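PDB 5L1A: DUF5638 domain-containing protein from Legionella pneumophila subsp. pneumophila, which is of unknown function, the chain being the all-helical N-terminal DUF5638 region of a longer protein that probably has a transmembrane helix. Local coordinates for residues Gln80-Ala83 against Asp84-Phe87; Glu88-Lys91 against Asp92-Ser96. All coordinates share one frame; numbering follows the deposited sequence.

Contact 1: Gln80-Ala83 against Asp84-Phe87; sequences QINA and DKAF. With I3C (5-amino-2,4,6-triiodobenzene-1,3-dicarboxylic acid), chain F; I3C (5-amino-2,4,6-triiodobenzene-1,3-dicarboxylic acid), chain D.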
loop_
_atom_site.group_PDB
_atom_site.type_symbol
_atom_site.label_atom_id
_atom_site.label_comp_id
_atom_site.label_asym_id
_atom_site.label_seq_id
_atom_site.Cartn_x
_atom_site.Cartn_y
_atom_site.Cartn_z
ATOM N N GLN A 80 15.147 -9.417 3.165
ATOM C CA GLN A 80 14.965 -9.953 4.509
ATOM C C GLN A 80 14.006 -11.135 4.515
ATOM O O GLN A 80 14.225 -12.109 5.243
ATOM C CB GLN A 80 14.460 -8.862 5.447
ATOM C CG GLN A 80 15.404 -7.689 5.588
ATOM C CD GLN A 80 14.787 -6.550 6.357
ATOM O OE1 GLN A 80 14.446 -6.691 7.532
ATOM N NE2 GLN A 80 14.622 -5.411 5.695
ATOM N N ILE A 81 12.936 -11.064 3.722
ATOM C CA ILE A 81 11.974 -12.149 3.587
ATOM C C ILE A 81 11.646 -12.309 2.111
ATOM O O ILE A 81 11.879 -11.411 1.299
ATOM C CB ILE A 81 10.681 -11.904 4.400
ATOM C CG1 ILE A 81 9.952 -10.658 3.894
ATOM C CG2 ILE A 81 10.987 -11.775 5.883
ATOM C CD1 ILE A 81 8.607 -10.430 4.562
ATOM N N ASN A 82 11.107 -13.474 1.763
ATOM C CA ASN A 82 10.690 -13.703 0.390
ATOM C C ASN A 82 9.240 -13.265 0.207
ATOM O O ASN A 82 8.538 -12.935 1.164
ATOM C CB ASN A 82 10.893 -15.170 -0.014
ATOM C CG ASN A 82 10.106 -16.150 0.850
ATOM O OD1 ASN A 82 9.066 -15.819 1.418
ATOM N ND2 ASN A 82 10.606 -17.376 0.939
ATOM N N ALA A 83 8.791 -13.269 -1.050
ATOM C CA ALA A 83 7.458 -12.767 -1.364
ATOM C C ALA A 83 6.360 -13.596 -0.708
ATOM O O ALA A 83 5.288 -13.064 -0.397
ATOM C CB ALA A 83 7.257 -12.725 -2.876
ATOM N N ASP A 84 6.596 -14.892 -0.491
ATOM C CA ASP A 84 5.575 -15.717 0.151
ATOM C C ASP A 84 5.374 -15.322 1.608
ATOM O O ASP A 84 4.233 -15.234 2.077
ATOM C CB ASP A 84 5.941 -17.194 0.041
ATOM C CG ASP A 84 5.766 -17.728 -1.361
ATOM O OD1 ASP A 84 5.141 -17.023 -2.182
ATOM O OD2 ASP A 84 6.243 -18.850 -1.642
ATOM N N LYS A 85 6.466 -15.090 2.339
ATOM C CA LYS A 85 6.345 -14.604 3.710
ATOM C C LYS A 85 5.550 -13.305 3.761
ATOM O O LYS A 85 4.677 -13.135 4.619
ATOM C CB LYS A 85 7.732 -14.399 4.323
ATOM C CG LYS A 85 8.501 -15.675 4.615
ATOM C CD LYS A 85 8.104 -16.268 5.951
ATOM C CE LYS A 85 8.992 -17.447 6.322
ATOM N NZ LYS A 85 8.545 -18.084 7.595
ATOM N N ALA A 86 5.830 -12.386 2.836
ATOM C CA ALA A 86 5.153 -11.094 2.836
ATOM C C ALA A 86 3.664 -11.240 2.557
ATOM O O ALA A 86 2.838 -10.613 3.231
ATOM C CB ALA A 86 5.795 -10.169 1.805
ATOM N N PHE A 87 3.302 -12.048 1.558
ATOM C CA PHE A 87 1.894 -12.211 1.220
ATOM C C PHE A 87 1.130 -12.935 2.320
ATOM O O PHE A 87 -0.032 -12.606 2.575
ATOM C CB PHE A 87 1.746 -12.955 -0.108
ATOM C CG PHE A 87 0.319 -13.116 -0.553
ATOM C CD1 PHE A 87 -0.473 -12.001 -0.801
ATOM C CD2 PHE A 87 -0.232 -14.376 -0.717
ATOM C CE1 PHE A 87 -1.787 -12.142 -1.208
ATOM C CE2 PHE A 87 -1.547 -14.525 -1.125
ATOM C CZ PHE A 87 -2.324 -13.407 -1.367
HETATM I I3 I3C F . 14.573 -17.927 -3.229
HETATM I I2 I3C F . 15.127 -13.611 1.210
HETATM I I1 I3C F . 13.115 -19.185 2.690
HETATM O O8 I3C F . 12.349 -19.978 -0.866
HETATM O O9 I3C F . 14.444 -20.572 -0.689
HETATM C C10 I3C F . 14.025 -16.077 3.033
HETATM N N13 I3C F . 15.204 -15.068 -1.755
HETATM C C1 I3C F . 13.910 -18.310 -0.211
HETATM C C6 I3C F . 14.397 -17.341 -1.231
HETATM C C5 I3C F . 14.760 -15.953 -0.831
HETATM C C4 I3C F . 14.635 -15.540 0.590
HETATM C C3 I3C F . 14.149 -16.502 1.603
HETATM C C2 I3C F . 13.789 -17.882 1.208
HETATM C C7 I3C F . 13.544 -19.709 -0.613
HETATM O O11 I3C F . 15.047 -16.070 3.751
HETATM O O12 I3C F . 12.902 -15.735 3.466
HETATM I I3 I3C D . -2.866 -14.000 -4.726
HETATM I I2 I3C D . -4.932 -16.781 -9.804
HETATM I I1 I3C D . -7.669 -17.773 -4.297
HETATM O O8 I3C D . -6.131 -14.806 -2.962
HETATM O O9 I3C D . -4.581 -16.307 -2.586
HETATM C C10 I3C D . -7.116 -18.050 -7.592
HETATM N N13 I3C D . -3.153 -14.918 -7.836
HETATM C C1 I3C D . -5.247 -15.941 -4.835
HETATM C C6 I3C D . -4.208 -15.285 -5.652
HETATM C C5 I3C D . -4.116 -15.532 -7.106
HETATM C C4 I3C D . -5.082 -16.452 -7.749
HETATM C C3 I3C D . -6.133 -17.124 -6.938
HETATM C C2 I3C D . -6.212 -16.858 -5.477
HETATM C C7 I3C D . -5.323 -15.670 -3.364
HETATM O O11 I3C D . -7.133 -19.253 -7.262
HETATM O O12 I3C D . -7.888 -17.590 -8.459
#
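Ile81 and Ala86 close the inner side of this turn: the delta methyl CD1 of Ile81 lies 3.9 Å from Ala86 CB, bridging from just before the helix to its first full turn. That side is well packed, with Val76 of helix 56-77 behind both residues and Phe107 of helix 97-110 against Ala86. Next to Ile81, Asn82 folds its amide back over the helix start (chi1 60°), and OD1 accepts from Lys85 N at 2.9 Å. The bond is nearly straight at the hydrogen, 169°, and runs almost along the C=O axis. The regular backbone bonds follow, Ala86 N to Asn82 O and Phe87 N to Ala83 O. The outer side is looser. Lys85 touches OD1 of Asn82 with its CG at 3.2 Å, then bends at chi2 and carries its amine away, while Asp84 makes a long, weak ion pair with Lys108. Asn82 ND2 rests 3.2 Å from C2 of the chain F ligand, whose O12 takes a weak bond from Asn82 N. Phe87, partly exposed, leans on helix 97-110 while its CZ touches I3 of the chain D ligand at 3.5 Å. The whole is an asparagine N-cap with a small hydrophobic staple from Ile81 to Ala86.

Contact 2: Glu88-Lys91 against Asp92-Ser96; sequences ETIK and DTTES. With I3C (5-amino-2,4,6-triiodobenzene-1,3-dicarboxylic acid), chain B; I3C (5-amino-2,4,6-triiodobenzene-1,3-dicarboxylic acid), chain E.
Thr93 and Ile90, neighbours across this turn, close on the flat triiodobenzene of the chain B ligand from two directions. The methyl CG2 of Thr93 stands over one ring face, 3.7 Å from C6 of that ligand, while Ile90 CG2 comes in at the ring's edge, between iodine I2 and the carboxylate, 3.4 Å from the ligand's O12. That carboxylate is twisted out of the ring plane, tipping O12 to the Thr93 side, where Thr93 OG1 donates to it at 2.6 Å. With OG1 placed between backbone N and carbonyl carbon (chi1 44°), the methyl is left to cover the ring. The same OG1 accepts from a water that also donates to Thr89 O, tying that carbonyl to the Thr93 hydroxyl. A second water stands in for the helical bond between Glu88 O and Asp92 N. The carboxylate of Glu95 lies against a different ligand, that of chain E, with CD 3.7 Å from I1. Away from the ligands, Thr94 turns its hydroxyl back to Ile90 O; OG1 and that oxygen are 2.4 Å apart, so the bond is doubtful in its exact length. The backbone bonds Thr93 N to Ile90 O and Thr94 N to Lys91 O are weak. Lys91 and Asp92 run side by side, Lys91 CG 3.4 Å from Asp92 OD1, but Lys91 NZ stays 5.1 Å from that oxygen, too far for a salt bridge, though the opposite charges may attract. Ile90 also packs on Leu72 and Ile103, and Thr94 on Ala99 and Asp100. Ser96 then caps the next helix, weakly, through Ala99 N. This is a partly hydrated connection between helices 83-90 and 97-110 of a helical bundle, touched on its outer side by bound ligand.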
loop_
_atom_site.group_PDB
_atom_site.type_symbol
_atom_site.label_atom_id
_atom_site.label_comp_id
_atom_site.label_asym_id
_atom_site.label_seq_id
_atom_site.Cartn_x
_atom_site.Cartn_y
_atom_site.Cartn_z
ATOM N N GLU A 88 1.759 -13.916 2.974
ATOM C CA GLU A 88 1.134 -14.579 4.116
ATOM C C GLU A 88 0.741 -13.587 5.203
ATOM O O GLU A 88 -0.242 -13.806 5.920
ATOM C CB GLU A 88 2.085 -15.618 4.709
ATOM C CG GLU A 88 2.063 -16.986 4.063
ATOM C CD GLU A 88 2.949 -17.962 4.812
ATOM O OE1 GLU A 88 3.775 -17.495 5.626
ATOM O OE2 GLU A 88 2.816 -19.186 4.600
ATOM N N THR A 89 1.501 -12.498 5.343
ATOM C CA THR A 89 1.285 -11.566 6.444
ATOM C C THR A 89 -0.046 -10.836 6.331
ATOM O O THR A 89 -0.630 -10.463 7.355
ATOM C CB THR A 89 2.430 -10.553 6.502
ATOM O OG1 THR A 89 3.683 -11.243 6.458
ATOM C CG2 THR A 89 2.360 -9.749 7.782
ATOM N N ILE A 90 -0.548 -10.620 5.113
ATOM C CA ILE A 90 -1.706 -9.756 4.907
ATOM C C ILE A 90 -2.834 -10.432 4.145
ATOM O O ILE A 90 -3.867 -9.800 3.916
ATOM C CB ILE A 90 -1.305 -8.438 4.208
ATOM C CG1 ILE A 90 -0.401 -8.699 2.998
ATOM C CG2 ILE A 90 -0.604 -7.510 5.191
ATOM C CD1 ILE A 90 -1.138 -9.059 1.725
ATOM N N LYS A 91 -2.686 -11.698 3.749
ATOM C CA LYS A 91 -3.708 -12.316 2.910
ATOM C C LYS A 91 -5.025 -12.513 3.658
ATOM O O LYS A 91 -6.097 -12.381 3.057
ATOM C CB LYS A 91 -3.203 -13.648 2.349
ATOM C CG LYS A 91 -2.864 -14.694 3.397
ATOM C CD LYS A 91 -2.440 -16.006 2.752
ATOM C CE LYS A 91 -2.189 -17.077 3.800
ATOM N NZ LYS A 91 -1.644 -18.326 3.197
ATOM N N ASP A 92 -4.971 -12.811 4.959
ATOM C CA ASP A 92 -6.197 -13.070 5.712
ATOM C C ASP A 92 -6.964 -11.793 6.027
ATOM O O ASP A 92 -8.189 -11.835 6.183
ATOM C CB ASP A 92 -5.883 -13.802 7.020
ATOM C CG ASP A 92 -5.197 -15.138 6.797
ATOM O OD1 ASP A 92 -5.243 -15.663 5.665
ATOM O OD2 ASP A 92 -4.616 -15.668 7.768
ATOM N N THR A 93 -6.270 -10.665 6.143
ATOM C CA THR A 93 -6.902 -9.386 6.424
ATOM C C THR A 93 -7.212 -8.595 5.162
ATOM O O THR A 93 -7.710 -7.467 5.256
ATOM C CB THR A 93 -6.015 -8.553 7.355
ATOM O OG1 THR A 93 -4.653 -8.633 6.919
ATOM C CG2 THR A 93 -6.118 -9.062 8.788
ATOM N N THR A 94 -6.929 -9.158 3.991
ATOM C CA THR A 94 -7.241 -8.540 2.709
ATOM C C THR A 94 -8.490 -9.218 2.162
ATOM O O THR A 94 -8.452 -10.396 1.791
ATOM C CB THR A 94 -6.070 -8.678 1.739
ATOM O OG1 THR A 94 -4.858 -8.252 2.380
ATOM C CG2 THR A 94 -6.312 -7.841 0.490
ATOM N N GLU A 95 -9.598 -8.478 2.116
ATOM C CA GLU A 95 -10.871 -9.091 1.756
ATOM C C GLU A 95 -11.017 -9.247 0.249
ATOM O O GLU A 95 -11.374 -10.326 -0.237
ATOM C CB GLU A 95 -12.026 -8.275 2.333
ATOM C CG GLU A 95 -11.949 -8.138 3.840
ATOM C CD GLU A 95 -13.290 -7.851 4.466
ATOM O OE1 GLU A 95 -14.310 -7.992 3.762
ATOM O OE2 GLU A 95 -13.324 -7.486 5.659
ATOM N N SER A 96 -10.743 -8.186 -0.504
ATOM C CA SER A 96 -10.881 -8.244 -1.952
ATOM C C SER A 96 -9.844 -9.190 -2.547
ATOM O O SER A 96 -8.644 -9.064 -2.279
ATOM C CB SER A 96 -10.728 -6.848 -2.554
ATOM O OG SER A 96 -10.725 -6.900 -3.968
HETATM I I3 I3C B . -5.879 -6.457 12.846
HETATM I I2 I3C B . -1.325 -7.317 8.816
HETATM I I1 I3C B . -6.371 -4.273 7.104
HETATM O O8 I3C B . -7.304 -3.776 10.715
HETATM O O9 I3C B . -8.220 -5.639 10.014
HETATM C C10 I3C B . -3.401 -5.646 6.860
HETATM N N13 I3C B . -3.030 -7.416 11.565
HETATM C C1 I3C B . -5.864 -5.473 9.916
HETATM C C6 I3C B . -5.084 -6.202 10.942
HETATM C C5 I3C B . -3.747 -6.749 10.629
HETATM C C4 I3C B . -3.201 -6.557 9.273
HETATM C C3 I3C B . -3.964 -5.833 8.235
HETATM C C2 I3C B . -5.295 -5.293 8.565
HETATM C C7 I3C B . -7.219 -4.927 10.238
HETATM O O11 I3C B . -2.630 -4.687 6.653
HETATM O O12 I3C B . -3.720 -6.460 5.962
HETATM I I3 I3C E . -8.412 -1.732 5.133
HETATM I I2 I3C E . -10.378 -1.198 -0.805
HETATM I I1 I3C E . -13.630 -4.401 3.302
HETATM O O8 I3C E . -11.889 -2.842 6.096
HETATM O O9 I3C E . -10.659 -4.580 5.603
HETATM C C10 I3C E . -12.759 -3.018 0.386
HETATM N N13 I3C E . -8.488 -0.838 1.917
HETATM C C1 I3C E . -10.972 -2.946 3.909
HETATM C C6 I3C E . -9.777 -2.121 3.596
HETATM C C5 I3C E . -9.576 -1.592 2.213
HETATM C C4 I3C E . -10.578 -1.898 1.155
HETATM C C3 I3C E . -11.768 -2.719 1.473
HETATM C C2 I3C E . -11.960 -3.243 2.846
HETATM C C7 I3C E . -11.185 -3.489 5.292
HETATM O O11 I3C E . -12.539 -3.991 -0.368
HETATM O O12 I3C E . -13.766 -2.291 0.254
HETATM O O HOH W 1 -2.542 -13.130 6.831
HETATM O O HOH W 2 -3.057 -10.364 8.012
#

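Contacts 1 and 2 follow one another along the chain and share helix 83-90, with centres about 13 Å apart: residues 80-87 start the helix, residues 88-96 lead out of it. Both are partly buried, each turning an apolar side toward helices 56-77 and 97-110 and an outer side, polar and apolar groups mixed, toward solvent and ligand. Their chemistry differs with position. At the start, backbone N-H groups are met by a side-chain cap and good helical bonds; on the way out, carbonyl oxygens are met by waters, a threonine hydroxyl and weak bonds. A ligand carboxylate receives a weak backbone bond in contact 1, a short hydroxyl bond in contact 2.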